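Local coordinates for pirin-like protein (Geobacillus kaustophilus, PDB 2P17), which binds one iron cation per subunit as a member of the cupin-like pirin family, its biological role being unestablished, at residues V27-P30 and G31-Q34; R218-R221 and G222-T225. All coordinates share one frame; numbering follows the deposited sequence.

Contact 1 (V27-P30 and G31-Q34)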
ATOM      1  N   VAL A  27      -6.712  -4.289  -7.808  1.00 13.98           N
ATOM      2  CA  VAL A  27      -5.631  -3.388  -8.206  1.00 13.68           C
ATOM      3  C   VAL A  27      -4.434  -4.230  -8.652  1.00 13.36           C
ATOM      4  O   VAL A  27      -3.882  -4.044  -9.741  1.00 13.17           O
ATOM      5  CB  VAL A  27      -5.268  -2.392  -7.076  1.00 13.48           C
ATOM      6  CG1 VAL A  27      -4.294  -1.334  -7.585  1.00 14.26           C
ATOM      7  CG2 VAL A  27      -6.533  -1.720  -6.492  1.00 14.08           C
ATOM      8  N   LEU A  28      -4.046  -5.162  -7.789  1.00 13.26           N
ATOM      9  CA  LEU A  28      -3.126  -6.227  -8.139  1.00 12.96           C
ATOM     10  C   LEU A  28      -3.929  -7.505  -8.007  1.00 13.70           C
ATOM     11  O   LEU A  28      -4.374  -7.854  -6.898  1.00 13.49           O
ATOM     12  CB  LEU A  28      -1.924  -6.263  -7.176  1.00 12.84           C
ATOM     13  CG  LEU A  28      -0.696  -5.408  -7.503  1.00 12.73           C
ATOM     14  CD1 LEU A  28      -1.014  -3.921  -7.493  1.00 13.97           C
ATOM     15  CD2 LEU A  28       0.444  -5.727  -6.524  1.00 13.23           C
ATOM     16  N   GLU A  29      -4.128  -8.185  -9.131  1.00 14.61           N
ATOM     17  CA  GLU A  29      -4.888  -9.427  -9.151  1.00 15.46           C
ATOM     18  C   GLU A  29      -4.095 -10.534  -8.465  1.00 15.91           C
ATOM     19  O   GLU A  29      -2.858 -10.513  -8.503  1.00 15.77           O
ATOM     20  CB  GLU A  29      -5.222  -9.820 -10.595  1.00 15.60           C
ATOM     21  CG  GLU A  29      -4.082 -10.501 -11.372  1.00 17.19           C
ATOM     22  CD  GLU A  29      -3.025  -9.540 -11.908  1.00 17.06           C
ATOM     23  OE1 GLU A  29      -3.129  -8.316 -11.674  1.00 17.29           O
ATOM     24  OE2 GLU A  29      -2.084 -10.025 -12.582  1.00 19.33           O
ATOM     25  N   PRO A  30      -4.793 -11.493  -7.826  1.00 16.05           N
ATOM     26  CA  PRO A  30      -4.100 -12.634  -7.225  1.00 16.32           C
ATOM     27  C   PRO A  30      -3.557 -13.592  -8.288  1.00 16.61           C
ATOM     28  O   PRO A  30      -3.948 -13.501  -9.453  1.00 16.98           O
ATOM     29  CB  PRO A  30      -5.195 -13.319  -6.401  1.00 16.98           C
ATOM     30  CG  PRO A  30      -6.466 -12.957  -7.092  1.00 17.26           C
ATOM     31  CD  PRO A  30      -6.255 -11.561  -7.621  1.00 16.35           C
ATOM     32  N   GLY A  31      -2.652 -14.479  -7.877  1.00 16.83           N
ATOM     33  CA  GLY A  31      -2.109 -15.513  -8.763  1.00 17.05           C
ATOM     34  C   GLY A  31      -1.025 -15.053  -9.719  1.00 17.50           C
ATOM     35  O   GLY A  31      -0.724 -15.741 -10.701  1.00 18.59           O
ATOM     36  N   ASN A  32      -0.452 -13.884  -9.447  1.00 16.65           N
ATOM     37  CA  ASN A  32       0.626 -13.325 -10.254  1.00 16.07           C
ATOM     38  C   ASN A  32       1.801 -12.914  -9.364  1.00 15.40           C
ATOM     39  O   ASN A  32       2.393 -11.845  -9.544  1.00 14.28           O
ATOM     40  CB  ASN A  32       0.109 -12.142 -11.079  1.00 15.65           C
ATOM     41  CG  ASN A  32       1.066 -11.732 -12.183  1.00 15.37           C
ATOM     42  OD1 ASN A  32       2.064 -12.416 -12.441  1.00 16.00           O
ATOM     43  ND2 ASN A  32       0.777 -10.608 -12.834  1.00 15.78           N
ATOM     44  N   TRP A  33       2.150 -13.797  -8.424  1.00 15.26           N
ATOM     45  CA  TRP A  33       3.219 -13.557  -7.473  1.00 15.53           C
ATOM     46  C   TRP A  33       4.509 -13.205  -8.199  1.00 13.86           C
ATOM     47  O   TRP A  33       5.311 -12.396  -7.703  1.00 14.14           O
ATOM     48  CB  TRP A  33       3.443 -14.781  -6.563  1.00 17.15           C
ATOM     49  CG  TRP A  33       4.270 -15.879  -7.200  1.00 18.50           C
ATOM     50  CD1 TRP A  33       3.797 -16.947  -7.903  1.00 20.72           C
ATOM     51  CD2 TRP A  33       5.707 -15.993  -7.219  1.00 20.28           C
ATOM     52  NE1 TRP A  33       4.836 -17.719  -8.357  0.80 20.43           N
ATOM     53  CE2 TRP A  33       6.019 -17.162  -7.945  0.80 20.39           C
ATOM     54  CE3 TRP A  33       6.756 -15.222  -6.690  1.00 21.23           C
ATOM     55  CZ2 TRP A  33       7.335 -17.583  -8.163  0.80 19.63           C
ATOM     56  CZ3 TRP A  33       8.072 -15.647  -6.905  1.00 20.40           C
ATOM     57  CH2 TRP A  33       8.342 -16.821  -7.632  1.00 19.90           C
ATOM     58  N   GLN A  34       4.709 -13.813  -9.375  1.00 12.50           N
ATOM     59  CA  GLN A  34       5.977 -13.680 -10.076  1.00 11.68           C
ATOM     60  C   GLN A  34       6.215 -12.268 -10.568  1.00 11.23           C
ATOM     61  O   GLN A  34       7.354 -11.837 -10.673  1.00 11.66           O
ATOM     62  CB  GLN A  34       6.099 -14.698 -11.225  1.00 11.20           C
ATOM     63  CG  GLN A  34       5.144 -14.512 -12.400  1.00 12.60           C
ATOM     64  CD  GLN A  34       3.853 -15.297 -12.253  1.00 14.50           C
ATOM     65  OE1 GLN A  34       3.387 -15.574 -11.144  1.00 14.99           O
ATOM     66  NE2 GLN A  34       3.269 -15.669 -13.384  1.00 15.25           N
TER
HETATM   67  O   HOH W   1      -0.664 -11.711  -7.601  1.00 12.73           O

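Contact 2 (R218-R221 and G222-T225)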
ATOM      1  N   ARG A 218      11.866  -2.508 -13.352  1.00 10.15           N
ATOM      2  CA  ARG A 218      12.769  -3.228 -12.470  1.00 10.67           C
ATOM      3  C   ARG A 218      14.212  -2.866 -12.756  1.00 10.55           C
ATOM      4  O   ARG A 218      14.571  -2.570 -13.899  1.00 11.79           O
ATOM      5  CB  ARG A 218      12.588  -4.731 -12.670  1.00 10.53           C
ATOM      6  CG  ARG A 218      11.179  -5.247 -12.353  1.00 12.66           C
ATOM      7  CD  ARG A 218      10.854  -5.215 -10.865  1.00 12.87           C
ATOM      8  NE  ARG A 218      11.605  -6.200 -10.085  1.00 12.12           N
ATOM      9  CZ  ARG A 218      11.243  -7.475  -9.872  1.00  9.68           C
ATOM     10  NH1 ARG A 218      10.130  -7.982 -10.391  1.00 11.50           N
ATOM     11  NH2 ARG A 218      12.026  -8.265  -9.148  1.00 10.42           N
ATOM     12  N   HIS A 219      15.029  -2.881 -11.705  1.00 10.68           N
ATOM     13  CA  HIS A 219      16.436  -2.543 -11.822  1.00 10.77           C
ATOM     14  C   HIS A 219      17.278  -3.571 -11.068  1.00 11.48           C
ATOM     15  O   HIS A 219      16.766  -4.604 -10.656  1.00 11.83           O
ATOM     16  CB  HIS A 219      16.640  -1.089 -11.373  1.00 11.18           C
ATOM     17  CG  HIS A 219      15.828  -0.135 -12.184  1.00 10.88           C
ATOM     18  ND1 HIS A 219      16.299   0.428 -13.349  1.00 11.44           N
ATOM     19  CD2 HIS A 219      14.539   0.266 -12.066  1.00 11.28           C
ATOM     20  CE1 HIS A 219      15.348   1.169 -13.893  1.00 12.27           C
ATOM     21  NE2 HIS A 219      14.273   1.090 -13.131  1.00 11.56           N
ATOM     22  N   ASN A 220      18.571  -3.300 -10.927  1.00 12.24           N
ATOM     23  CA  ASN A 220      19.504  -4.246 -10.324  1.00 12.77           C
ATOM     24  C   ASN A 220      19.749  -3.970  -8.859  1.00 12.70           C
ATOM     25  O   ASN A 220      19.771  -2.817  -8.436  1.00 12.68           O
ATOM     26  CB  ASN A 220      20.851  -4.192 -11.048  1.00 12.98           C
ATOM     27  CG  ASN A 220      20.739  -4.542 -12.511  1.00 14.75           C
ATOM     28  OD1 ASN A 220      20.370  -5.660 -12.858  1.00 16.68           O
ATOM     29  ND2 ASN A 220      21.058  -3.591 -13.381  1.00 17.52           N
ATOM     30  N   ARG A 221      19.965  -5.033  -8.089  1.00 13.02           N
ATOM     31  CA  ARG A 221      20.374  -4.882  -6.695  1.00 14.67           C
ATOM     32  C   ARG A 221      21.641  -4.023  -6.636  1.00 14.52           C
ATOM     33  O   ARG A 221      22.544  -4.149  -7.478  1.00 14.79           O
ATOM     34  CB  ARG A 221      20.634  -6.252  -6.067  1.00 14.80           C
ATOM     35  CG  ARG A 221      20.879  -6.226  -4.564  1.00 16.47           C
ATOM     36  CD  ARG A 221      21.398  -7.567  -4.058  1.00 17.36           C
ATOM     37  NE  ARG A 221      21.790  -7.479  -2.654  1.00 23.00           N
ATOM     38  CZ  ARG A 221      20.959  -7.621  -1.621  1.00 24.37           C
ATOM     39  NH1 ARG A 221      19.668  -7.878  -1.818  1.00 25.92           N
ATOM     40  NH2 ARG A 221      21.427  -7.513  -0.382  1.00 26.34           N
ATOM     41  N   GLY A 222      21.681  -3.131  -5.652  1.00 14.59           N
ATOM     42  CA  GLY A 222      22.829  -2.253  -5.461  1.00 14.67           C
ATOM     43  C   GLY A 222      22.750  -0.927  -6.190  1.00 14.95           C
ATOM     44  O   GLY A 222      23.584  -0.049  -5.967  1.00 15.42           O
ATOM     45  N   GLU A 223      21.767  -0.772  -7.074  1.00 14.60           N
ATOM     46  CA  GLU A 223      21.581   0.487  -7.786  1.00 15.08           C
ATOM     47  C   GLU A 223      20.690   1.437  -7.003  1.00 15.22           C
ATOM     48  O   GLU A 223      19.715   1.016  -6.373  1.00 16.70           O
ATOM     49  CB  GLU A 223      21.012   0.253  -9.178  1.00 15.15           C
ATOM     50  CG  GLU A 223      21.956  -0.557 -10.051  1.00 15.55           C
ATOM     51  CD  GLU A 223      21.394  -0.851 -11.422  1.00 17.44           C
ATOM     52  OE1 GLU A 223      20.157  -0.788 -11.592  1.00 16.35           O
ATOM     53  OE2 GLU A 223      22.196  -1.156 -12.332  1.00 18.87           O
ATOM     54  N   GLU A 224      21.031   2.719  -7.042  1.00 14.17           N
ATOM     55  CA  GLU A 224      20.213   3.735  -6.400  1.00 13.83           C
ATOM     56  C   GLU A 224      19.287   4.260  -7.479  1.00 13.55           C
ATOM     57  O   GLU A 224      19.746   4.789  -8.493  1.00 14.24           O
ATOM     58  CB  GLU A 224      21.089   4.840  -5.766  1.00 13.92           C
ATOM     59  CG  GLU A 224      21.839   4.377  -4.498  1.00 15.62           C
ATOM     60  CD  GLU A 224      22.760   5.438  -3.848  0.60 14.58           C
ATOM     61  OE1 GLU A 224      22.856   6.576  -4.369  0.80 17.05           O
ATOM     62  OE2 GLU A 224      23.403   5.119  -2.803  1.00 17.82           O
ATOM     63  N   THR A 225      17.979   4.049  -7.298  1.00 11.91           N
ATOM     64  CA  THR A 225      16.995   4.481  -8.287  1.00 11.91           C
ATOM     65  C   THR A 225      16.048   5.518  -7.700  1.00 11.97           C
ATOM     66  O   THR A 225      15.941   5.658  -6.483  1.00 11.43           O
ATOM     67  CB  THR A 225      16.139   3.312  -8.863  1.00 11.89           C
ATOM     68  OG1 THR A 225      15.173   2.871  -7.896  1.00 11.21           O
ATOM     69  CG2 THR A 225      17.016   2.128  -9.334  1.00 11.26           C
TER
HETATM   70  O   HOH W   2      18.966  -0.383 -14.027  1.00 17.38           O

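Contact 1 (V27-P30 and G31-Q34)
With CG wedged between its own backbone N and carbonyl carbon (chi1 80°) and the chain bent again at the next bond, Glu-29 swings its carboxylate round to Asn-32, whose CG is trans to the main-chain N (chi1 -166°) and brings the amide to meet it. The setting is a tight connection in the N-terminal cupin region of pirin: a classic beta bulge, Val-27 and Leu-28 both facing Leu-42, leads through a turn into the short helix 33-36, where Asn-32 holds the N-cap position. Asn-32 ND2 donates to Glu-29 OE2 over 2.9 Å, reaching the syn side of the carboxylate but from out of its plane. The two planar groups are twisted 39° apart, and the bond is noticeably bent. Each group has a second partner in the helix: Glu-29 OE1 bonds to the hydroxyl of Tyr-36, and Asn-32 ND2 to Glu-35 OE1, so the amide nitrogen is shared by two carboxylates and probably softens their mutual repulsion. Pro-30 restricts phi just before the turn at Gly-31, which takes a positive phi that costs little without a side chain. A water bridges the backbone of the turn, donating to Glu-29 O at 2.7 Å and accepting from Asn-32 N at 2.9 Å.

Contact 2 (R218-R221 and G222-T225)
Asn-220 and Glu-223 are the ends of a type II beta turn, closed by Glu-223 N donating to Asn-220 O over 3.2 Å, with Gly-222 at the third position, where the positive phi suits a residue lacking a side chain. The turn lies in the C-terminal cupin domain and leads the chain from strand 212-216 into strand 224-231. It brings the two end residues together, and their side chains lie next to each other and point the same way; in each, CG sits beside the backbone N, opposite the carbonyl carbon (chi1 -60° for Asn-220, -63° for Glu-223). The extended glutamate can then grip the asparagine twice. Glu-223 OE2 accepts from Asn-220 ND2 at 2.9 Å in a nearly straight bond that runs in the amide plane but comes from above the carboxylate, the two planes standing 77° apart. Glu-223 OE1 takes Asn-220 N at 3.0 Å, again from above the carboxylate plane. A water adds a third bond, donating to Glu-223 OE1 at 2.7 Å and meeting the edge of the His-219 ring at ND1, while NE2 of that ring bonds to Ser-217 OG. The methyl CG2 of Thr-225 packs 3.8 Å from His-219 CB, and Thr-225 OG1 is bonded to Leu-184 O and Arg-5 NE. Were Glu-223 an alanine, Asn-220 N and ND2 would probably lose these acceptors and the asparagine amide would be freer to turn. With two N-H donors and a water around it, the carboxylate is likely to stay ionised; Glu-223 OE1 lies 4.4 Å from His-219 ND1, and the negative charge may modestly favour a protonated imidazole.

Both contacts are surface turns in which a glutamate and an asparagine meet, yet they belong to different cupin units and their centres lie about 22 Å apart. Contact 1 connects strand 22-26 to a helix start; its polar surface turn follows buried Val-27 and Leu-28, which pack on strands 189-196 and 212-216 of the C-terminal half. Contact 2 follows that same strand 212-216 in sequence but sits at the outer end of its domain, away from the iron. Their chemistry differs: in contact 1 one side-chain bond joins the segments, its two groups also bonding helix residues, and water bridges the backbone, whereas contact 2 has a direct backbone bond and two bonds to the carboxylate, water linking that group to the histidine.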